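Local structure of tannase (Fusobacterium nucleatum subsp. nucleatum ATCC 25586, 6YQ4) at residues Ile27-Tyr32 and Asn50-Glu55; Ala98-Tyr103 and Gly477-Leu482; Ile305-Ser310 and Ala470-Gly475; Lys326-Glu331 and Asp341-Ile346. The protein acts as a tannase on gallotannins, probably hydrolysing their galloyl esters as a member of the alpha/beta-hydrolase clan, and binds a magnesium ion. All coordinates share one frame; numbering follows the deposited sequence.

Contact 1: Ile27-Tyr32 and Asn50-Glu55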
loop_
_atom_site.group_PDB
_atom_site.type_symbol
_atom_site.label_atom_id
_atom_site.label_comp_id
_atom_site.label_asym_id
_atom_site.label_seq_id
_atom_site.Cartn_x
_atom_site.Cartn_y
_atom_site.Cartn_z
ATOM N N ILE A 27 -26.307 12.681 5.568
ATOM C CA ILE A 27 -26.092 11.310 5.118
ATOM C C ILE A 27 -26.548 10.385 6.244
ATOM O O ILE A 27 -25.917 10.321 7.299
ATOM C CB ILE A 27 -24.625 11.063 4.743
ATOM C CG1 ILE A 27 -24.138 12.134 3.767
ATOM C CG2 ILE A 27 -24.433 9.657 4.168
ATOM C CD1 ILE A 27 -22.671 12.088 3.522
ATOM N N LYS A 28 -27.669 9.700 6.039
ATOM C CA LYS A 28 -28.161 8.698 6.974
ATOM C C LYS A 28 -27.760 7.309 6.486
ATOM O O LYS A 28 -27.821 7.014 5.284
ATOM C CB LYS A 28 -29.682 8.791 7.128
ATOM C CG LYS A 28 -30.158 10.094 7.771
ATOM C CD LYS A 28 -31.670 10.154 7.940
ATOM C CE LYS A 28 -32.210 8.912 8.639
ATOM N NZ LYS A 28 -33.460 9.219 9.424
ATOM N N TYR A 29 -27.341 6.461 7.421
ATOM C CA TYR A 29 -26.877 5.123 7.079
ATOM C C TYR A 29 -27.167 4.185 8.244
ATOM O O TYR A 29 -27.471 4.613 9.362
ATOM C CB TYR A 29 -25.378 5.116 6.722
ATOM C CG TYR A 29 -24.486 5.627 7.836
ATOM C CD1 TYR A 29 -23.898 4.751 8.744
ATOM C CD2 TYR A 29 -24.255 6.989 7.992
ATOM C CE1 TYR A 29 -23.093 5.215 9.760
ATOM C CE2 TYR A 29 -23.456 7.464 9.012
ATOM C CZ TYR A 29 -22.876 6.572 9.895
ATOM O OH TYR A 29 -22.082 7.044 10.919
ATOM N N ARG A 30 -27.076 2.890 7.965
ATOM C CA ARG A 30 -27.234 1.848 8.970
ATOM C C ARG A 30 -25.876 1.213 9.237
ATOM O O ARG A 30 -25.236 0.699 8.313
ATOM C CB ARG A 30 -28.227 0.789 8.510
ATOM C CG ARG A 30 -29.642 1.227 8.602
ATOM C CD ARG A 30 -30.604 0.104 8.221
ATOM N NE ARG A 30 -31.910 0.684 7.949
ATOM C CZ ARG A 30 -33.046 0.005 7.952
ATOM N NH1 ARG A 30 -34.183 0.644 7.706
ATOM N NH2 ARG A 30 -33.036 -1.303 8.199
ATOM N N ALA A 31 -25.463 1.220 10.497
ATOM C CA ALA A 31 -24.143 0.757 10.897
ATOM C C ALA A 31 -24.240 -0.645 11.478
ATOM O O ALA A 31 -25.026 -0.880 12.402
ATOM C CB ALA A 31 -23.526 1.709 11.926
ATOM N N TYR A 32 -23.439 -1.567 10.934
ATOM C CA TYR A 32 -23.277 -2.927 11.457
ATOM C C TYR A 32 -21.844 -3.047 11.983
ATOM O O TYR A 32 -20.919 -3.389 11.254
ATOM C CB TYR A 32 -23.570 -3.949 10.386
ATOM C CG TYR A 32 -24.907 -3.751 9.716
ATOM C CD1 TYR A 32 -25.999 -4.562 10.045
ATOM C CD2 TYR A 32 -25.088 -2.758 8.748
ATOM C CE1 TYR A 32 -27.238 -4.392 9.422
ATOM C CE2 TYR A 32 -26.336 -2.572 8.135
ATOM C CZ TYR A 32 -27.395 -3.397 8.471
ATOM O OH TYR A 32 -28.620 -3.218 7.858
ATOM N N ASN A 50 -16.456 -3.340 10.183
ATOM C CA ASN A 50 -17.616 -2.458 10.218
ATOM C C ASN A 50 -18.206 -2.345 8.822
ATOM O O ASN A 50 -17.477 -2.078 7.858
ATOM C CB ASN A 50 -17.243 -1.055 10.693
ATOM C CG ASN A 50 -16.789 -1.026 12.120
ATOM O OD1 ASN A 50 -17.202 -1.850 12.925
ATOM N ND2 ASN A 50 -15.935 -0.063 12.450
ATOM N N ILE A 51 -19.520 -2.505 8.721
ATOM C CA ILE A 51 -20.235 -2.395 7.455
ATOM C C ILE A 51 -21.252 -1.267 7.569
ATOM O O ILE A 51 -22.066 -1.250 8.498
ATOM C CB ILE A 51 -20.922 -3.715 7.081
ATOM C CG1 ILE A 51 -19.876 -4.797 6.820
ATOM C CG2 ILE A 51 -21.829 -3.513 5.876
ATOM C CD1 ILE A 51 -20.503 -6.118 6.413
ATOM N N TYR A 52 -21.195 -0.325 6.632
ATOM C CA TYR A 52 -22.102 0.813 6.585
ATOM C C TYR A 52 -22.897 0.779 5.287
ATOM O O TYR A 52 -22.320 0.650 4.199
ATOM C CB TYR A 52 -21.329 2.117 6.693
ATOM C CG TYR A 52 -20.450 2.168 7.910
ATOM C CD1 TYR A 52 -21.001 2.311 9.181
ATOM C CD2 TYR A 52 -19.069 2.050 7.801
ATOM C CE1 TYR A 52 -20.203 2.362 10.300
ATOM C CE2 TYR A 52 -18.266 2.102 8.915
ATOM C CZ TYR A 52 -18.839 2.264 10.160
ATOM O OH TYR A 52 -18.037 2.308 11.269
ATOM N N ILE A 53 -24.215 0.886 5.398
ATOM C CA ILE A 53 -25.074 0.832 4.219
ATOM C C ILE A 53 -25.976 2.063 4.183
ATOM O O ILE A 53 -26.620 2.385 5.197
ATOM C CB ILE A 53 -25.904 -0.458 4.214
ATOM C CG1 ILE A 53 -24.997 -1.661 4.460
ATOM C CG2 ILE A 53 -26.720 -0.580 2.911
ATOM C CD1 ILE A 53 -25.704 -2.984 4.241
ATOM N N PRO A 54 -26.060 2.774 3.055
ATOM C CA PRO A 54 -26.966 3.929 2.984
ATOM C C PRO A 54 -28.410 3.560 3.313
ATOM O O PRO A 54 -28.894 2.471 2.988
ATOM C CB PRO A 54 -26.817 4.407 1.539
ATOM C CG PRO A 54 -25.434 3.968 1.148
ATOM C CD PRO A 54 -25.246 2.634 1.833
ATOM N N GLU A 55 -29.092 4.493 3.989
ATOM C CA GLU A 55 -30.462 4.262 4.427
ATOM C C GLU A 55 -31.415 4.114 3.249
ATOM O O GLU A 55 -32.433 3.421 3.358
ATOM C CB GLU A 55 -30.892 5.405 5.362
ATOM C CG GLU A 55 -32.330 5.351 5.910
ATOM C CD GLU A 55 -32.627 4.145 6.794
ATOM O OE1 GLU A 55 -31.694 3.396 7.137
ATOM O OE2 GLU A 55 -33.808 3.942 7.151
#

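Contact 2: Ala98-Tyr103 and Gly477-Leu482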
loop_
_atom_site.group_PDB
_atom_site.type_symbol
_atom_site.label_atom_id
_atom_site.label_comp_id
_atom_site.label_asym_id
_atom_site.label_seq_id
_atom_site.Cartn_x
_atom_site.Cartn_y
_atom_site.Cartn_z
ATOM N N ALA A 98 -14.975 15.383 4.881
ATOM C CA ALA A 98 -15.436 14.002 4.869
ATOM C C ALA A 98 -14.279 13.050 4.652
ATOM O O ALA A 98 -13.471 13.242 3.741
ATOM C CB ALA A 98 -16.463 13.820 3.754
ATOM N N ASN A 99 -14.196 12.018 5.489
ATOM C CA ASN A 99 -13.221 10.971 5.232
ATOM C C ASN A 99 -13.725 10.068 4.096
ATOM O O ASN A 99 -14.821 10.266 3.550
ATOM C CB ASN A 99 -12.872 10.229 6.529
ATOM C CG ASN A 99 -13.864 9.132 6.921
ATOM O OD1 ASN A 99 -14.928 8.945 6.320
ATOM N ND2 ASN A 99 -13.521 8.426 7.995
ATOM N N SER A 100 -12.913 9.061 3.740
ATOM C CA SER A 100 -13.184 8.275 2.545
ATOM C C SER A 100 -14.466 7.456 2.664
ATOM O O SER A 100 -15.155 7.236 1.657
ATOM C CB SER A 100 -11.979 7.382 2.242
ATOM O OG SER A 100 -11.874 6.343 3.185
ATOM N N LEU A 101 -14.796 7.001 3.877
ATOM C CA LEU A 101 -16.006 6.209 4.076
ATOM C C LEU A 101 -17.248 7.082 4.006
ATOM O O LEU A 101 -18.275 6.670 3.447
ATOM C CB LEU A 101 -15.953 5.486 5.424
ATOM C CG LEU A 101 -14.987 4.317 5.598
ATOM C CD1 LEU A 101 -13.516 4.772 5.640
ATOM C CD2 LEU A 101 -15.363 3.528 6.852
ATOM N N THR A 102 -17.184 8.280 4.606
ATOM C CA THR A 102 -18.273 9.246 4.457
ATOM C C THR A 102 -18.454 9.637 2.994
ATOM O O THR A 102 -19.583 9.766 2.507
ATOM C CB THR A 102 -17.986 10.496 5.283
ATOM O OG1 THR A 102 -17.874 10.164 6.677
ATOM C CG2 THR A 102 -19.073 11.535 5.072
ATOM N N TYR A 103 -17.345 9.856 2.287
ATOM C CA TYR A 103 -17.409 10.133 0.860
ATOM C C TYR A 103 -18.086 8.984 0.121
ATOM O O TYR A 103 -18.990 9.202 -0.696
ATOM C CB TYR A 103 -15.999 10.388 0.314
ATOM C CG TYR A 103 -16.009 11.324 -0.875
ATOM C CD1 TYR A 103 -16.420 10.869 -2.132
ATOM C CD2 TYR A 103 -15.644 12.665 -0.741
ATOM C CE1 TYR A 103 -16.477 11.721 -3.227
ATOM C CE2 TYR A 103 -15.689 13.523 -1.835
ATOM C CZ TYR A 103 -16.110 13.041 -3.080
ATOM O OH TYR A 103 -16.163 13.876 -4.176
ATOM N N GLY A 477 1.429 9.840 1.999
ATOM C CA GLY A 477 0.057 10.024 2.435
ATOM C C GLY A 477 -0.913 9.417 1.441
ATOM O O GLY A 477 -0.537 8.910 0.394
ATOM N N GLY A 478 -2.192 9.475 1.806
ATOM C CA GLY A 478 -3.242 8.925 0.975
ATOM C C GLY A 478 -4.509 9.731 1.151
ATOM O O GLY A 478 -4.609 10.583 2.035
ATOM N N ASP A 479 -5.471 9.465 0.268
ATOM C CA ASP A 479 -6.827 10.019 0.356
ATOM C C ASP A 479 -6.836 11.537 0.261
ATOM O O ASP A 479 -7.723 12.188 0.815
ATOM C CB ASP A 479 -7.541 9.579 1.645
ATOM C CG ASP A 479 -7.786 8.084 1.702
ATOM O OD1 ASP A 479 -8.241 7.613 2.763
ATOM O OD2 ASP A 479 -7.544 7.374 0.692
ATOM N N TYR A 480 -5.841 12.130 -0.401
ATOM C CA TYR A 480 -5.805 13.582 -0.515
ATOM C C TYR A 480 -6.561 14.083 -1.738
ATOM O O TYR A 480 -6.598 15.293 -1.978
ATOM C CB TYR A 480 -4.360 14.071 -0.561
ATOM C CG TYR A 480 -3.498 13.201 -1.434
ATOM C CD1 TYR A 480 -2.753 12.173 -0.886
ATOM C CD2 TYR A 480 -3.438 13.397 -2.808
ATOM C CE1 TYR A 480 -1.976 11.372 -1.662
ATOM C CE2 TYR A 480 -2.674 12.578 -3.600
ATOM C CZ TYR A 480 -1.943 11.569 -3.022
ATOM O OH TYR A 480 -1.151 10.751 -3.787
ATOM N N ASP A 481 -7.190 13.180 -2.483
ATOM C CA ASP A 481 -7.814 13.461 -3.774
ATOM C C ASP A 481 -9.126 12.693 -3.902
ATOM O O ASP A 481 -9.406 12.067 -4.927
ATOM C CB ASP A 481 -6.862 13.067 -4.904
ATOM C CG ASP A 481 -6.431 11.599 -4.816
ATOM O OD1 ASP A 481 -5.921 11.057 -5.818
ATOM O OD2 ASP A 481 -6.612 10.978 -3.737
ATOM N N LEU A 482 -9.954 12.721 -2.850
ATOM C CA LEU A 482 -11.122 11.837 -2.831
ATOM C C LEU A 482 -12.075 12.107 -3.989
ATOM O O LEU A 482 -12.771 11.188 -4.442
ATOM C CB LEU A 482 -11.876 11.957 -1.504
ATOM C CG LEU A 482 -11.091 11.405 -0.311
ATOM C CD1 LEU A 482 -11.946 11.349 0.943
ATOM C CD2 LEU A 482 -10.520 10.035 -0.631
#

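Contact 3: Ile305-Ser310 and Ala470-Gly475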
loop_
_atom_site.group_PDB
_atom_site.type_symbol
_atom_site.label_atom_id
_atom_site.label_comp_id
_atom_site.label_asym_id
_atom_site.label_seq_id
_atom_site.Cartn_x
_atom_site.Cartn_y
_atom_site.Cartn_z
ATOM N N ILE A 305 10.221 10.638 -17.320
ATOM C CA ILE A 305 9.028 11.100 -18.027
ATOM C C ILE A 305 7.842 11.192 -17.078
ATOM O O ILE A 305 7.024 12.114 -17.179
ATOM C CB ILE A 305 8.742 10.188 -19.234
ATOM C CG1 ILE A 305 9.894 10.283 -20.231
ATOM C CG2 ILE A 305 7.483 10.617 -19.922
ATOM C CD1 ILE A 305 9.811 9.287 -21.376
ATOM N N ILE A 306 7.741 10.263 -16.122
ATOM C CA ILE A 306 6.747 10.392 -15.054
ATOM C C ILE A 306 6.880 11.747 -14.369
ATOM O O ILE A 306 5.884 12.425 -14.094
ATOM C CB ILE A 306 6.904 9.254 -14.035
ATOM C CG1 ILE A 306 6.522 7.923 -14.633
ATOM C CG2 ILE A 306 6.063 9.500 -12.786
ATOM C CD1 ILE A 306 6.883 6.822 -13.655
ATOM N N ILE A 307 8.115 12.148 -14.050
ATOM C CA ILE A 307 8.307 13.430 -13.381
ATOM C C ILE A 307 7.968 14.573 -14.332
ATOM O O ILE A 307 7.261 15.513 -13.954
ATOM C CB ILE A 307 9.742 13.541 -12.819
ATOM C CG1 ILE A 307 10.000 12.463 -11.761
ATOM C CG2 ILE A 307 9.992 14.914 -12.194
ATOM C CD1 ILE A 307 9.090 12.562 -10.557
ATOM N N ARG A 308 8.434 14.497 -15.590
ATOM C CA ARG A 308 8.090 15.521 -16.579
ATOM C C ARG A 308 6.590 15.697 -16.670
ATOM O O ARG A 308 6.082 16.823 -16.677
ATOM C CB ARG A 308 8.644 15.151 -17.957
ATOM C CG ARG A 308 8.298 16.163 -19.061
ATOM C CD ARG A 308 8.413 15.574 -20.488
ATOM N NE ARG A 308 7.311 14.668 -20.793
ATOM C CZ ARG A 308 7.300 13.805 -21.806
ATOM N NH1 ARG A 308 8.347 13.732 -22.616
ATOM N NH2 ARG A 308 6.239 13.014 -22.001
ATOM N N ASN A 309 5.863 14.583 -16.723
ATOM C CA ASN A 309 4.415 14.651 -16.784
ATOM C C ASN A 309 3.840 15.255 -15.515
ATOM O O ASN A 309 2.899 16.056 -15.580
ATOM C CB ASN A 309 3.841 13.258 -17.023
ATOM C CG ASN A 309 3.929 12.829 -18.475
ATOM O OD1 ASN A 309 4.368 13.590 -19.365
ATOM N ND2 ASN A 309 3.515 11.600 -18.725
ATOM N N SER A 310 4.392 14.885 -14.354
ATOM C CA SER A 310 3.955 15.486 -13.097
ATOM C C SER A 310 4.171 17.002 -13.085
ATOM O O SER A 310 3.246 17.763 -12.781
ATOM C CB SER A 310 4.683 14.842 -11.917
ATOM O OG SER A 310 4.334 15.504 -10.702
ATOM N N ALA A 470 2.252 10.457 -10.384
ATOM C CA ALA A 470 3.066 10.972 -9.281
ATOM C C ALA A 470 2.666 12.423 -9.069
ATOM O O ALA A 470 3.225 13.329 -9.701
ATOM C CB ALA A 470 4.555 10.843 -9.574
ATOM N N PRO A 471 1.686 12.688 -8.212
ATOM C CA PRO A 471 1.200 14.064 -8.035
ATOM C C PRO A 471 2.290 14.986 -7.496
ATOM O O PRO A 471 2.975 14.668 -6.524
ATOM C CB PRO A 471 0.053 13.903 -7.031
ATOM C CG PRO A 471 -0.303 12.444 -7.074
ATOM C CD PRO A 471 0.957 11.722 -7.375
ATOM N N TRP A 472 2.413 16.149 -8.122
ATOM C CA TRP A 472 3.458 17.114 -7.805
ATOM C C TRP A 472 3.331 17.664 -6.386
ATOM O O TRP A 472 2.228 17.904 -5.876
ATOM C CB TRP A 472 3.405 18.274 -8.810
ATOM C CG TRP A 472 4.526 19.231 -8.618
ATOM C CD1 TRP A 472 4.491 20.427 -7.940
ATOM C CD2 TRP A 472 5.869 19.076 -9.094
ATOM N NE1 TRP A 472 5.736 21.025 -7.974
ATOM C CE2 TRP A 472 6.596 20.217 -8.675
ATOM C CE3 TRP A 472 6.526 18.092 -9.846
ATOM C CZ2 TRP A 472 7.947 20.386 -8.972
ATOM C CZ3 TRP A 472 7.857 18.260 -10.138
ATOM C CH2 TRP A 472 8.562 19.400 -9.692
ATOM N N GLY A 473 4.481 17.893 -5.760
ATOM C CA GLY A 473 4.525 18.473 -4.434
ATOM C C GLY A 473 3.901 17.628 -3.351
ATOM O O GLY A 473 3.559 18.156 -2.286
ATOM N N GLN A 474 3.743 16.333 -3.579
ATOM C CA GLN A 474 3.004 15.459 -2.677
ATOM C C GLN A 474 3.970 14.480 -2.022
ATOM O O GLN A 474 4.716 13.779 -2.713
ATOM C CB GLN A 474 1.901 14.709 -3.440
ATOM C CG GLN A 474 1.247 13.565 -2.670
ATOM C CD GLN A 474 0.438 14.076 -1.487
ATOM O OE1 GLN A 474 -0.495 14.868 -1.661
ATOM N NE2 GLN A 474 0.799 13.631 -0.272
ATOM N N GLY A 475 3.977 14.454 -0.697
ATOM C CA GLY A 475 4.767 13.513 0.057
ATOM C C GLY A 475 3.974 12.274 0.400
ATOM O O GLY A 475 2.949 11.964 -0.228
HETATM O O HOH W 1 2.668 11.797 -13.094
HETATM O O HOH W 2 0.921 16.335 -10.751
#

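Contact 4: Lys326-Glu331 and Asp341-Ile346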
loop_
_atom_site.group_PDB
_atom_site.type_symbol
_atom_site.label_atom_id
_atom_site.label_comp_id
_atom_site.label_asym_id
_atom_site.label_seq_id
_atom_site.Cartn_x
_atom_site.Cartn_y
_atom_site.Cartn_z
ATOM N N LYS A 326 16.152 23.391 -11.667
ATOM C CA LYS A 326 17.529 23.095 -12.068
ATOM C C LYS A 326 17.669 21.718 -12.722
ATOM O O LYS A 326 18.636 21.487 -13.456
ATOM C CB LYS A 326 18.473 23.215 -10.864
ATOM C CG LYS A 326 18.452 22.028 -9.901
ATOM C CD LYS A 326 19.328 22.262 -8.658
ATOM C CE LYS A 326 20.754 22.652 -9.019
ATOM N NZ LYS A 326 21.674 22.727 -7.839
ATOM N N ALA A 327 16.730 20.811 -12.492
ATOM C CA ALA A 327 16.732 19.514 -13.152
ATOM C C ALA A 327 15.899 19.488 -14.436
ATOM O O ALA A 327 15.809 18.434 -15.082
ATOM C CB ALA A 327 16.213 18.435 -12.183
ATOM N N PHE A 328 15.287 20.607 -14.820
ATOM C CA PHE A 328 14.276 20.624 -15.867
ATOM C C PHE A 328 14.789 21.349 -17.107
ATOM O O PHE A 328 15.484 22.369 -17.004
ATOM C CB PHE A 328 13.000 21.316 -15.379
ATOM C CG PHE A 328 12.243 20.543 -14.342
ATOM C CD1 PHE A 328 12.554 19.222 -14.069
ATOM C CD2 PHE A 328 11.208 21.139 -13.644
ATOM C CE1 PHE A 328 11.847 18.504 -13.118
ATOM C CE2 PHE A 328 10.499 20.427 -12.678
ATOM C CZ PHE A 328 10.819 19.109 -12.420
ATOM N N THR A 329 14.432 20.830 -18.277
ATOM C CA THR A 329 14.538 21.588 -19.521
ATOM C C THR A 329 13.163 22.156 -19.839
ATOM O O THR A 329 12.223 21.404 -20.131
ATOM C CB THR A 329 15.041 20.747 -20.688
ATOM O OG1 THR A 329 16.306 20.168 -20.357
ATOM C CG2 THR A 329 15.221 21.646 -21.905
ATOM N N ILE A 330 13.060 23.481 -19.784
ATOM C CA ILE A 330 11.821 24.213 -20.005
ATOM C C ILE A 330 12.000 25.094 -21.227
ATOM O O ILE A 330 12.963 25.862 -21.302
ATOM C CB ILE A 330 11.453 25.069 -18.781
ATOM C CG1 ILE A 330 11.208 24.168 -17.573
ATOM C CG2 ILE A 330 10.258 25.956 -19.098
ATOM C CD1 ILE A 330 11.021 24.914 -16.294
ATOM N N GLU A 331 11.067 25.007 -22.179
ATOM C CA GLU A 331 11.166 25.823 -23.378
ATOM C C GLU A 331 10.019 26.791 -23.388
ATOM O O GLU A 331 10.049 27.810 -22.654
ATOM C CB GLU A 331 11.295 24.912 -24.607
ATOM C CG GLU A 331 12.735 24.471 -24.836
ATOM C CD GLU A 331 12.832 23.156 -25.565
ATOM O OE1 GLU A 331 11.876 22.790 -26.284
ATOM O OE2 GLU A 331 13.872 22.485 -25.416
ATOM N N ASP A 341 18.659 12.205 -12.376
ATOM C CA ASP A 341 19.703 12.220 -11.350
ATOM C C ASP A 341 19.672 13.526 -10.567
ATOM O O ASP A 341 19.603 13.523 -9.332
ATOM C CB ASP A 341 21.079 12.022 -11.990
ATOM C CG ASP A 341 21.355 10.573 -12.370
ATOM O OD1 ASP A 341 20.527 9.677 -12.042
ATOM O OD2 ASP A 341 22.407 10.342 -13.010
ATOM N N VAL A 342 19.721 14.658 -11.275
ATOM C CA VAL A 342 19.671 15.956 -10.611
ATOM C C VAL A 342 18.403 16.075 -9.771
ATOM O O VAL A 342 18.432 16.596 -8.645
ATOM C CB VAL A 342 19.772 17.090 -11.650
ATOM C CG1 VAL A 342 19.711 18.464 -10.960
ATOM C CG2 VAL A 342 21.039 16.944 -12.486
ATOM N N TYR A 343 17.279 15.570 -10.296
ATOM C CA TYR A 343 15.999 15.726 -9.614
ATOM C C TYR A 343 16.009 15.043 -8.249
ATOM O O TYR A 343 15.412 15.544 -7.291
ATOM C CB TYR A 343 14.860 15.168 -10.485
ATOM C CG TYR A 343 13.497 15.227 -9.811
ATOM C CD1 TYR A 343 12.759 16.411 -9.792
ATOM C CD2 TYR A 343 12.962 14.110 -9.165
ATOM C CE1 TYR A 343 11.517 16.470 -9.172
ATOM C CE2 TYR A 343 11.723 14.163 -8.529
ATOM C CZ TYR A 343 11.007 15.346 -8.536
ATOM O OH TYR A 343 9.758 15.410 -7.946
ATOM N N THR A 344 16.669 13.889 -8.147
ATOM C CA THR A 344 16.640 13.101 -6.922
ATOM C C THR A 344 17.625 13.592 -5.868
ATOM O O THR A 344 17.533 13.154 -4.714
ATOM C CB THR A 344 16.914 11.630 -7.246
ATOM O OG1 THR A 344 18.045 11.545 -8.121
ATOM C CG2 THR A 344 15.719 11.030 -7.946
ATOM N N HIS A 345 18.554 14.484 -6.231
ATOM C CA HIS A 345 19.540 15.021 -5.308
ATOM C C HIS A 345 19.125 16.362 -4.722
ATOM O O HIS A 345 19.964 17.072 -4.160
ATOM C CB HIS A 345 20.887 15.152 -6.016
ATOM C CG HIS A 345 21.630 13.862 -6.117
ATOM N ND1 HIS A 345 21.041 12.703 -6.584
ATOM C CD2 HIS A 345 22.901 13.536 -5.788
ATOM C CE1 HIS A 345 21.923 11.722 -6.546
ATOM N NE2 HIS A 345 23.060 12.201 -6.070
ATOM N N ILE A 346 17.857 16.734 -4.858
ATOM C CA ILE A 346 17.464 18.104 -4.572
ATOM C C ILE A 346 17.112 18.210 -3.092
ATOM O O ILE A 346 17.739 18.984 -2.355
ATOM C CB ILE A 346 16.335 18.557 -5.521
ATOM C CG1 ILE A 346 16.968 19.011 -6.852
ATOM C CG2 ILE A 346 15.497 19.680 -4.908
ATOM C CD1 ILE A 346 16.016 19.682 -7.825
#

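Contact 1: Ile27-Tyr32 and Asn50-Glu55
Arg-30 and Glu-55 are joined by a salt bridge at the end of an antiparallel pair of strands, 26-36 and 48-54, which form a beta hairpin. Along the arginine from its root, CB passes Ile-53 O at 4.0 Å, and CG already lies 3.3 Å from Glu-55 OE1. The chain is extended from CG to NE, which carries NE to a 2.8 Å bond with Glu-55 OE1. That oxygen is met on its syn side and lies in the guanidinium plane. At the tip, NH1 makes a weak 3.4 Å bond to Glu-55 OE2, so the carboxylate is held mainly through OE1, with a weak second point at OE2, its plane turned 28° from the guanidinium. Glu-55 reaches back toward the arginine because its chain bends at chi2 (63°). Phe-58 adds a cation-pi partner for Arg-30.

The backbone evidence for the pairing is direct: Arg-30 with Ile-53 and Tyr-32 with Ile-51 are hydrogen-bonded pairs, each joined by reciprocal N-H...O bonds, and Glu-55 N adds a 3.1 Å bond to Lys-28 O. On the face with Ala-31, Tyr-29 CE1 touches Tyr-52 CD1 at 3.6 Å; the side chains run alongside each other in the same direction, with ring planes 88° apart. Ala-31 CB meets the edge of the Tyr-52 ring. On the face with Arg-30, Tyr-32 CE2 packs 4.0 Å from Ile-53 CD1.

Strand 16-21 flanks strand 26-36, strand 110-114 pairs with 48-54, and helix 100-106 covers the Tyr-29 and Tyr-52 face, whereas Ile-51 touches the magnesium-binding Met-153.

Contact 2: Ala98-Tyr103 and Gly477-Leu482
Van der Waals contact comes mainly from Leu-482, which reaches Tyr-103 and Ser-100 of the opposing helix start. Its CB sits over one face of the Tyr-103 ring, 4.2 Å from the centroid and 22° off the normal, a CH-pi contact displaced toward the CD2 rim (CB to CD2 3.9 Å). The two side chains run past each other in opposite directions. The branches of Leu-482 do the rest: CD1 meets Ser-100 CA at 3.7 Å and, again by van der Waals contact, Ala-98 O at the same distance, while CD2 lies 4.2 Å from Ser-100 CB.

These residues join the start of helix 100-106 and the residues just before it to the loop that follows strand 465-469 and leads into helix 482-493. In alpha/beta hydrolases the loop after the last strand commonly carries the catalytic histidine.

Polar contact across the two segments is slight, with no hydrogen bond. Asp-479 OD1 comes to 3.8 Å from Ser-100 CB and 3.9 Å from Ser-100 OG; the other carboxylate oxygen, OD2, is bonded to Asn-163 ND2.

A single capping bond organises the helix side. Asn-99 is the N-cap, its OD1 accepting from Thr-102 N at 2.9 Å in a nearly straight line. Separately, its ND2 is tied to Thr-89 O.

Contact 3: Ile305-Ser310 and Ala470-Gly475
Ser-310 and Ala-470 make a polar helix-to-loop contact, joining helix 298-316 to the loop just after strand 465-469, one of the two edge strands of the central sheet. Ser-310 OG donates to Ala-470 O at 2.6 Å, arriving almost in line with the C=O bond. A chi1 of 175° turns this hydroxyl away from the serine's own N and sends it off the helix toward the loop. Ser-310 OG also lies in the plane of the Trp-472 indole, at its edge, 3.5 Å from Trp-472 CE3.

Beyond Ala-470 the chain makes a type II beta turn from Pro-471 to Gln-474, with Gly-473 at its third position and at positive phi (64°). In the alpha/beta-hydrolase fold this connection follows the strand that leads toward the histidine loop.

Two waters span the gap between the segments. One accepts from Ala-470 N at 3.1 Å and gives a weak bond to Ile-306 O; the other accepts from Trp-472 N at 3.0 Å and gives a weak bond to Ser-310 O. Apolar contact flanks this polar line: Ile-306 CG2 meets Ala-470 CB at 3.8 Å, and Ile-307 CG2 lies 4.5 Å from Trp-472 CZ3 at the ring edge. The indole NE1 is bonded to Asp-320 O, and Phe-324 meets the ring edge-to-face.

Contact 4: Lys326-Glu331 and Asp341-Ile346
A two-stranded beta hairpin, 328-330 with 335-338, runs straight into the short helix 340-344, and Ala-327, just ahead of strand 328-330, meets Val-342 and Tyr-343 of that helix. Ala-327 CB points at the helix and lies 3.7 Å from Val-342 CG1, 3.6 Å from Tyr-343 N and 3.9 Å from Tyr-343 CB; the methyl thus rests on the helix backbone as well as on two side chains. With chi1 at 180°, Val-342 turns CG1 against Ala-327, and Lys-326 CG touches this branch too, the two side chains crossing at about a right angle.

Lys-326 uses its aliphatic part alone here: CG also meets Ile-346 CD1 at 4.0 Å, the two chains passing in opposite directions. On the other flank of Ala-327, Phe-328 CE1 comes 4.0 Å from Tyr-343 CD1, the side chains lying askew. Tyr-343 is fixed beyond this pair, for its OH is hydrogen-bonded to Ala-442 O, and its ring meets Phe-324.

No hydrogen bond links the two segments; the contact is van der Waals packing, mostly carbon on carbon. Residues close in sequence fold back on one another, the helix that follows the second strand packing against the residues that lead into the first, as in a compact beta-beta-alpha unit.

Contacts 3 and 4 pack on each other through the apolar side chains of Ile-307 and Trp-472: their centres are 12 Å apart, Trp-472 CH2 lies 3.6 Å from Phe-328 CZ, and Ile-307 CD1 lies 3.7 Å from Tyr-343 CE2. Contact 2 meets contact 3 through the shared loop after strand 465-469, where Tyr-480 CG approaches Gln-474 OE1 at 3.4 Å; between the two segments this loop carries the histidine of a likely, unconfirmed Ser-His-Asp triad. Contact 1 joins contact 2 through helix 100-106, Tyr-52 CE2 touching Leu-101 CD2 at 3.8 Å. Contacts 1 and 4 lie on opposite sides of the chain's centre, about 48 Å apart between centres. The magnesium ion belongs to the contact 1 end, about 8 Å from the Ile-53 side chain.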